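Local coordinates for decapping protein involved in mRNA degradation-Dcp1p (Saccharomyces cerevisiae, PDB 1Q67) that acts with Dcp2 in the decapping complex that removes the 7-methylguanine cap from mRNA, a key step of mRNA turnover in yeast, at residues N25-G28 and K33-Q36; T41-L46 and L145-P150; I203-H206 and D210-N213. All coordinates share one frame; numbering follows the deposited sequence.

Interaction 1. Residues N25-G28 and K33-Q36; sequences NVIG and KIKQ
Gly28 and Ile34 make the closest backbone approach, their CA atoms 5.9 Å apart. Residues 26-28 turn with helical phi/psi values but without regular helical bonds, whereas 34-36 open the edge strand 34-41, where Lys35 and Gln36 both face Leu69 of strand 64-70 in a classic beta bulge. Between the two segments lies the short link that reverses the chain.

Ile34 carries most of the contact, and its two branches divide the work. With CG1 anti to the backbone N (chi1 -178°), the longer branch reaches Ile27, where CD1 of Ile34 meets CD1 of Ile27 at 3.7 Å and also CG2 of Ile27 at 3.8 Å; the two side chains cross at about a right angle. The shorter branch serves the turn: CG2 of Ile34 lies 3.7 Å from CA of Gly28, and Asn25 OD1 comes to 3.9 Å from the same methyl.

Asn25 shapes the turn itself. Its OD1 accepts from the backbone N of Gly28 at 3.0 Å, an Asx motif in which the donor stands above the carbonyl plane, 52° out of it. A water 3.0 Å from Ile34 O and weakly approached by Asn25 ND2 may connect the segments.

Ile27 also packs on Ala66 and Ile143, and Ile34 on Tyr68, so the pair continues onto the four-stranded sheet. Methyl packing, shape and burial thus hold the segments together rather than direct polar bonds, while the Asx bond fixes the turn that presents Ile27 and Gly28 to Ile34.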
loop_
_atom_site.group_PDB
_atom_site.type_symbol
_atom_site.label_atom_id
_atom_site.label_comp_id
_atom_site.label_asym_id
_atom_site.label_seq_id
_atom_site.Cartn_x
_atom_site.Cartn_y
_atom_site.Cartn_z
ATOM N N ASN B 25 4.150 22.447 3.130
ATOM C CA ASN B 25 5.281 21.915 2.371
ATOM C C ASN B 25 5.951 20.814 3.180
ATOM O O ASN B 25 7.030 21.001 3.731
ATOM C CB ASN B 25 6.293 23.025 2.044
ATOM C CG ASN B 25 7.544 22.496 1.333
ATOM O OD1 ASN B 25 7.528 21.410 0.735
ATOM N ND2 ASN B 25 8.626 23.267 1.386
ATOM N N VAL B 26 5.289 19.665 3.251
ATOM C CA VAL B 26 5.797 18.514 3.991
ATOM C C VAL B 26 7.000 17.850 3.315
ATOM O O VAL B 26 7.884 17.319 3.995
ATOM C CB VAL B 26 4.670 17.449 4.191
ATOM C CG1 VAL B 26 4.102 17.022 2.846
ATOM C CG2 VAL B 26 5.207 16.237 4.937
ATOM N N ILE B 27 7.038 17.866 1.981
ATOM C CA ILE B 27 8.159 17.258 1.267
ATOM C C ILE B 27 9.435 17.971 1.680
ATOM O O ILE B 27 10.466 17.345 1.948
ATOM C CB ILE B 27 8.005 17.385 -0.273
ATOM C CG1 ILE B 27 6.792 16.572 -0.743
ATOM C CG2 ILE B 27 9.287 16.901 -0.966
ATOM C CD1 ILE B 27 6.358 16.870 -2.170
ATOM N N GLY B 28 9.340 19.292 1.736
ATOM C CA GLY B 28 10.472 20.116 2.108
ATOM C C GLY B 28 11.154 19.738 3.406
ATOM O O GLY B 28 12.313 20.091 3.614
ATOM N N LYS B 33 15.643 20.496 -0.933
ATOM C CA LYS B 33 15.786 21.004 -2.294
ATOM C C LYS B 33 14.503 21.235 -3.090
ATOM O O LYS B 33 14.529 21.985 -4.061
ATOM C CB LYS B 33 16.698 20.088 -3.118
ATOM C CG LYS B 33 18.164 20.508 -3.185
ATOM C CD LYS B 33 18.870 20.346 -1.861
ATOM C CE LYS B 33 20.378 20.557 -2.018
ATOM N NZ LYS B 33 21.006 19.548 -2.926
ATOM N N ILE B 34 13.388 20.613 -2.709
ATOM C CA ILE B 34 12.174 20.815 -3.489
ATOM C C ILE B 34 11.977 22.292 -3.794
ATOM O O ILE B 34 12.069 23.140 -2.909
ATOM C CB ILE B 34 10.899 20.265 -2.789
ATOM C CG1 ILE B 34 9.683 20.486 -3.699
ATOM C CG2 ILE B 34 10.677 20.961 -1.448
ATOM C CD1 ILE B 34 8.415 19.729 -3.274
ATOM N N LYS B 35 11.709 22.590 -5.060
ATOM C CA LYS B 35 11.512 23.964 -5.501
ATOM C C LYS B 35 10.137 24.148 -6.115
ATOM O O LYS B 35 9.547 25.217 -6.019
ATOM C CB LYS B 35 12.591 24.335 -6.526
ATOM C CG LYS B 35 12.396 25.697 -7.192
ATOM C CD LYS B 35 13.519 25.976 -8.191
ATOM C CE LYS B 35 13.317 27.300 -8.913
ATOM N NZ LYS B 35 14.477 27.619 -9.798
ATOM N N GLN B 36 9.630 23.103 -6.753
ATOM C CA GLN B 36 8.319 23.169 -7.376
ATOM C C GLN B 36 7.676 21.784 -7.458
ATOM O O GLN B 36 8.286 20.831 -7.938
ATOM C CB GLN B 36 8.439 23.785 -8.779
ATOM C CG GLN B 36 7.116 23.960 -9.511
ATOM C CD GLN B 36 7.290 24.490 -10.943
ATOM O OE1 GLN B 36 8.300 24.224 -11.603
ATOM N NE2 GLN B 36 6.291 25.225 -11.430
HETATM O O HOH W 1 11.685 23.753 0.001
#

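Interaction 2. Residues T41-L46 and L145-P150; sequences TPHASL and LNRINP
Arg147 reaches Pro42 and His43 because its CG stands anti to the carbonyl carbon (chi1 -76°) and the chain then runs extended from CG to NE, spanning a gap of 9.0 Å between CA of Arg147 and CA of His43. The His43 ring is likewise anti to its own carbonyl carbon, which brings its ND1-CE1 side across the arriving guanidinium, the two side chains crossing at about a right angle.

The polar link is to the backbone. Arg147 NE donates to Pro42 O at 3.1 Å with an N-H...O angle of 166°, and the oxygen sits in the guanidinium plane. A second, weak bond to the same oxygen comes from NH2 of Arg147 at 3.5 Å. His43 adds a looser contact: its ND1 approaches Arg147 NE obliquely at 3.5 Å, and its CE1 lies over one face of the guanidinium, 3.8 Å from Arg147 CZ, with the two planes 36° apart. Pro42 CB lies over the rim of one imidazole face.

Within 145-150, Asn146 ND2 donates to Asn149 OD1 at 2.8 Å, in the carbonyl plane and on a lone pair. Asn146 OD1 also accepts from Gln62 N and its ND2 donates to Glu60 O, which ties the start of the loop to residues 60-62 of the same chain.

His43 also meets the rings of Trp204 and His206 of the second subunit. With an alanine here, the guanidinium is likely to lose the imidazole atoms packed against it, and those two rings one of the rings they meet.

Pro42 marks the corner where the chain passes from strand 34-41 to strand 43-50, and Arg147 follows strand 140-146 in a beta-hairpin loop: a surface bridge between the two sheets of a beta sandwich, consistent with the PH-like family.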
loop_
_atom_site.group_PDB
_atom_site.type_symbol
_atom_site.label_atom_id
_atom_site.label_comp_id
_atom_site.label_asym_id
_atom_site.label_seq_id
_atom_site.Cartn_x
_atom_site.Cartn_y
_atom_site.Cartn_z
ATOM N N THR B 41 -0.568 12.428 -6.496
ATOM C CA THR B 41 -1.761 11.605 -6.592
ATOM C C THR B 41 -1.924 11.085 -5.166
ATOM O O THR B 41 -0.935 10.801 -4.491
ATOM C CB THR B 41 -1.581 10.453 -7.624
ATOM O OG1 THR B 41 -2.849 9.830 -7.870
ATOM C CG2 THR B 41 -0.597 9.416 -7.122
ATOM N N PRO B 42 -3.176 10.964 -4.690
ATOM C CA PRO B 42 -3.560 10.503 -3.344
ATOM C C PRO B 42 -3.125 9.123 -2.872
ATOM O O PRO B 42 -2.668 8.966 -1.735
ATOM C CB PRO B 42 -5.093 10.609 -3.356
ATOM C CG PRO B 42 -5.392 11.554 -4.486
ATOM C CD PRO B 42 -4.372 11.199 -5.516
ATOM N N HIS B 43 -3.280 8.122 -3.730
ATOM C CA HIS B 43 -2.961 6.759 -3.334
ATOM C C HIS B 43 -2.090 5.983 -4.316
ATOM O O HIS B 43 -2.479 5.760 -5.463
ATOM C CB HIS B 43 -4.273 6.006 -3.104
ATOM C CG HIS B 43 -5.275 6.786 -2.308
ATOM N ND1 HIS B 43 -5.125 7.036 -0.959
ATOM C CD2 HIS B 43 -6.406 7.432 -2.685
ATOM C CE1 HIS B 43 -6.118 7.800 -0.541
ATOM N NE2 HIS B 43 -6.909 8.056 -1.567
ATOM N N ALA B 44 -0.921 5.563 -3.850
ATOM C CA ALA B 44 0.015 4.800 -4.666
ATOM C C ALA B 44 0.696 3.781 -3.772
ATOM O O ALA B 44 1.057 4.089 -2.641
ATOM C CB ALA B 44 1.048 5.726 -5.290
ATOM N N SER B 45 0.866 2.567 -4.277
ATOM C CA SER B 45 1.493 1.507 -3.501
ATOM C C SER B 45 2.755 1.041 -4.234
ATOM O O SER B 45 2.739 0.843 -5.450
ATOM C CB SER B 45 0.504 0.349 -3.314
ATOM O OG SER B 45 1.032 -0.620 -2.430
ATOM N N LEU B 46 3.834 0.856 -3.483
ATOM C CA LEU B 46 5.124 0.482 -4.046
ATOM C C LEU B 46 5.528 -0.999 -3.987
ATOM O O LEU B 46 5.400 -1.658 -2.952
ATOM C CB LEU B 46 6.221 1.322 -3.369
ATOM C CG LEU B 46 7.615 1.250 -3.997
ATOM C CD1 LEU B 46 7.572 1.933 -5.370
ATOM C CD2 LEU B 46 8.634 1.935 -3.112
ATOM N N LEU B 145 4.734 9.311 0.453
ATOM C CA LEU B 145 4.599 9.587 1.879
ATOM C C LEU B 145 3.524 8.691 2.469
ATOM O O LEU B 145 2.347 8.868 2.166
ATOM C CB LEU B 145 4.208 11.054 2.085
ATOM C CG LEU B 145 5.119 12.123 1.466
ATOM C CD1 LEU B 145 4.312 13.343 1.076
ATOM C CD2 LEU B 145 6.206 12.496 2.442
ATOM N N ASN B 146 3.916 7.728 3.300
ATOM C CA ASN B 146 2.926 6.837 3.915
ATOM C C ASN B 146 1.892 7.623 4.708
ATOM O O ASN B 146 2.235 8.560 5.427
ATOM C CB ASN B 146 3.602 5.811 4.829
ATOM C CG ASN B 146 4.268 4.700 4.047
ATOM O OD1 ASN B 146 4.206 4.680 2.815
ATOM N ND2 ASN B 146 4.906 3.768 4.750
ATOM N N ARG B 147 0.629 7.234 4.554
ATOM C CA ARG B 147 -0.494 7.882 5.229
ATOM C C ARG B 147 -0.787 7.274 6.590
ATOM O O ARG B 147 -1.182 7.974 7.521
ATOM C CB ARG B 147 -1.766 7.751 4.389
ATOM C CG ARG B 147 -1.879 8.665 3.185
ATOM C CD ARG B 147 -3.041 8.204 2.311
ATOM N NE ARG B 147 -3.370 9.163 1.263
ATOM C CZ ARG B 147 -4.027 10.296 1.476
ATOM N NH1 ARG B 147 -4.428 10.602 2.704
ATOM N NH2 ARG B 147 -4.271 11.127 0.467
ATOM N N ILE B 148 -0.606 5.964 6.692
ATOM C CA ILE B 148 -0.897 5.236 7.921
ATOM C C ILE B 148 0.241 5.227 8.938
ATOM O O ILE B 148 0.013 4.959 10.117
ATOM C CB ILE B 148 -1.329 3.791 7.585
ATOM C CG1 ILE B 148 -2.366 3.821 6.456
ATOM C CG2 ILE B 148 -1.937 3.123 8.811
ATOM C CD1 ILE B 148 -3.573 4.722 6.729
ATOM N N ASN B 149 1.462 5.497 8.482
ATOM C CA ASN B 149 2.617 5.581 9.375
ATOM C C ASN B 149 3.545 6.643 8.802
ATOM O O ASN B 149 3.315 7.139 7.702
ATOM C CB ASN B 149 3.331 4.230 9.538
ATOM C CG ASN B 149 3.817 3.643 8.229
ATOM O OD1 ASN B 149 4.418 4.333 7.406
ATOM N ND2 ASN B 149 3.577 2.349 8.041
ATOM N N PRO B 150 4.604 7.016 9.533
ATOM C CA PRO B 150 5.519 8.049 9.034
ATOM C C PRO B 150 6.649 7.655 8.082
ATOM O O PRO B 150 7.660 8.356 8.012
ATOM C CB PRO B 150 6.059 8.656 10.324
ATOM C CG PRO B 150 6.207 7.451 11.184
ATOM C CD PRO B 150 4.907 6.690 10.939
#

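Interaction 3. Residues I203-H206 and D210-N213; sequences IWIH and DRQN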
loop_
_atom_site.group_PDB
_atom_site.type_symbol
_atom_site.label_atom_id
_atom_site.label_comp_id
_atom_site.label_asym_id
_atom_site.label_seq_id
_atom_site.Cartn_x
_atom_site.Cartn_y
_atom_site.Cartn_z
ATOM N N ILE B 203 4.682 0.767 -9.400
ATOM C CA ILE B 203 3.839 1.606 -8.576
ATOM C C ILE B 203 2.383 1.459 -8.992
ATOM O O ILE B 203 2.029 1.774 -10.126
ATOM C CB ILE B 203 4.238 3.100 -8.685
ATOM C CG1 ILE B 203 5.714 3.285 -8.319
ATOM C CG2 ILE B 203 3.381 3.934 -7.738
ATOM C CD1 ILE B 203 6.220 4.706 -8.535
ATOM N N TRP B 204 1.551 0.955 -8.079
ATOM C CA TRP B 204 0.123 0.809 -8.356
ATOM C C TRP B 204 -0.519 2.127 -7.957
ATOM O O TRP B 204 -0.380 2.572 -6.819
ATOM C CB TRP B 204 -0.509 -0.321 -7.532
ATOM C CG TRP B 204 -1.989 -0.451 -7.792
ATOM C CD1 TRP B 204 -2.579 -1.041 -8.871
ATOM C CD2 TRP B 204 -3.055 0.127 -7.021
ATOM N NE1 TRP B 204 -3.940 -0.861 -8.827
ATOM C CE2 TRP B 204 -4.262 -0.151 -7.699
ATOM C CE3 TRP B 204 -3.109 0.848 -5.818
ATOM C CZ2 TRP B 204 -5.514 0.277 -7.222
ATOM C CZ3 TRP B 204 -4.361 1.274 -5.337
ATOM C CH2 TRP B 204 -5.542 0.983 -6.040
ATOM N N ILE B 205 -1.222 2.752 -8.888
ATOM C CA ILE B 205 -1.868 4.020 -8.606
ATOM C C ILE B 205 -3.385 3.876 -8.711
ATOM O O ILE B 205 -3.906 3.427 -9.727
ATOM C CB ILE B 205 -1.370 5.110 -9.573
ATOM C CG1 ILE B 205 0.143 5.304 -9.388
ATOM C CG2 ILE B 205 -2.122 6.408 -9.322
ATOM C CD1 ILE B 205 0.774 6.278 -10.365
ATOM N N HIS B 206 -4.083 4.255 -7.644
ATOM C CA HIS B 206 -5.534 4.143 -7.605
ATOM C C HIS B 206 -6.255 4.988 -8.655
ATOM O O HIS B 206 -7.130 4.484 -9.350
ATOM C CB HIS B 206 -6.063 4.498 -6.217
ATOM C CG HIS B 206 -7.517 4.192 -6.044
ATOM N ND1 HIS B 206 -8.003 2.903 -5.985
ATOM C CD2 HIS B 206 -8.599 5.004 -5.998
ATOM C CE1 HIS B 206 -9.321 2.935 -5.915
ATOM N NE2 HIS B 206 -9.708 4.197 -5.924
ATOM N N ASP B 210 -4.340 8.950 -13.564
ATOM C CA ASP B 210 -3.041 9.416 -13.094
ATOM C C ASP B 210 -1.877 8.529 -13.516
ATOM O O ASP B 210 -0.724 8.961 -13.490
ATOM C CB ASP B 210 -3.037 9.571 -11.574
ATOM C CG ASP B 210 -3.669 10.869 -11.128
ATOM O OD1 ASP B 210 -3.795 11.780 -11.976
ATOM O OD2 ASP B 210 -4.023 10.990 -9.936
ATOM N N ARG B 211 -2.173 7.294 -13.905
ATOM C CA ARG B 211 -1.126 6.370 -14.324
ATOM C C ARG B 211 -0.483 6.849 -15.619
ATOM O O ARG B 211 0.741 6.882 -15.743
ATOM C CB ARG B 211 -1.700 4.970 -14.522
ATOM C CG ARG B 211 -2.286 4.380 -13.258
ATOM C CD ARG B 211 -3.074 3.116 -13.547
ATOM N NE ARG B 211 -3.878 2.734 -12.391
ATOM C CZ ARG B 211 -4.834 1.814 -12.418
ATOM N NH1 ARG B 211 -5.113 1.177 -13.548
ATOM N NH2 ARG B 211 -5.514 1.537 -11.317
ATOM N N GLN B 212 -1.319 7.232 -16.576
ATOM C CA GLN B 212 -0.837 7.707 -17.862
ATOM C C GLN B 212 -0.145 9.060 -17.702
ATOM O O GLN B 212 0.880 9.325 -18.332
ATOM C CB GLN B 212 -2.004 7.828 -18.847
ATOM C CG GLN B 212 -1.595 7.611 -20.284
ATOM C CD GLN B 212 -1.067 6.204 -20.525
ATOM O OE1 GLN B 212 -0.231 5.983 -21.397
ATOM N NE2 GLN B 212 -1.561 5.247 -19.753
ATOM N N ASN B 213 -0.699 9.915 -16.851
ATOM C CA ASN B 213 -0.114 11.228 -16.621
ATOM C C ASN B 213 1.256 11.183 -15.946
ATOM O O ASN B 213 2.125 11.991 -16.262
ATOM C CB ASN B 213 -1.067 12.089 -15.792
ATOM C CG ASN B 213 -2.285 12.519 -16.579
ATOM O OD1 ASN B 213 -2.921 11.705 -17.251
ATOM N ND2 ASN B 213 -2.622 13.801 -16.503
#
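Arg211 meets Ile205 side-on, the guanidinium presenting the edge that carries NE and NH2 to a single carbonyl oxygen. Arg211 NE, lying in the carbonyl plane, donates to Ile205 O at 2.8 Å with an N-H...O angle of 153°. NH2 of Arg211 reaches the same Ile205 O at 2.9 Å through a clearly more bent bond, 139°. The oxygen is almost exactly in the guanidinium plane, and this pair of bonds fixes the rotation of the group.

The arginine chain, extended from CG to NE, passes the isoleucine near its base: CG of Arg211 lies 3.9 Å from CB of Ile205. Beyond it the indole of Trp204 is turned obliquely, its plane 49° from the guanidinium. Trp204 NE1 lies 3.8 Å from Arg211 NH2, but two nitrogen donors cannot bond each other, and this buried N-H has no partner in the model.

On the helix side, CB of Asp210 packs on CG2 of Ile205 at 4.0 Å, the side chains crossing at about a right angle, while OD2 of Asp210 is engaged by Thr41 OG1. His206 also meets His206 of the second subunit, ring to ring.

The geometry joins the central strand 200-205, last of the five-stranded sheet in chain order, to the first turns of helix 208-223, a strand-to-C-terminal-helix connection characteristic of the PH-like fold, in which that helix packs against the beta sandwich.

Overall arrangement
The three contacts follow one another along the chain, each closing before the next opens. Interactions 1 and 2 have centres about 17 Å apart and share the four-stranded sheet, meeting where Val26 packs on Leu145; strand 34-41 leads from interaction 1 to the corner at Pro42, within interaction 2. Interactions 2 and 3, centres about 13 Å apart, share the five-stranded sheet, in which strands 43-50 and 200-205 are neighbours; a probable bond between Thr41 OG1 and Asp210 OD2 ties them directly. Interactions 1 and 3 do not touch, their centres about 21 Å apart. Together they connect the N-terminal loop, both sheets and helix 208-223, and interactions 2 and 3 also carry His43, Trp204 and His206, which meet the second subunit.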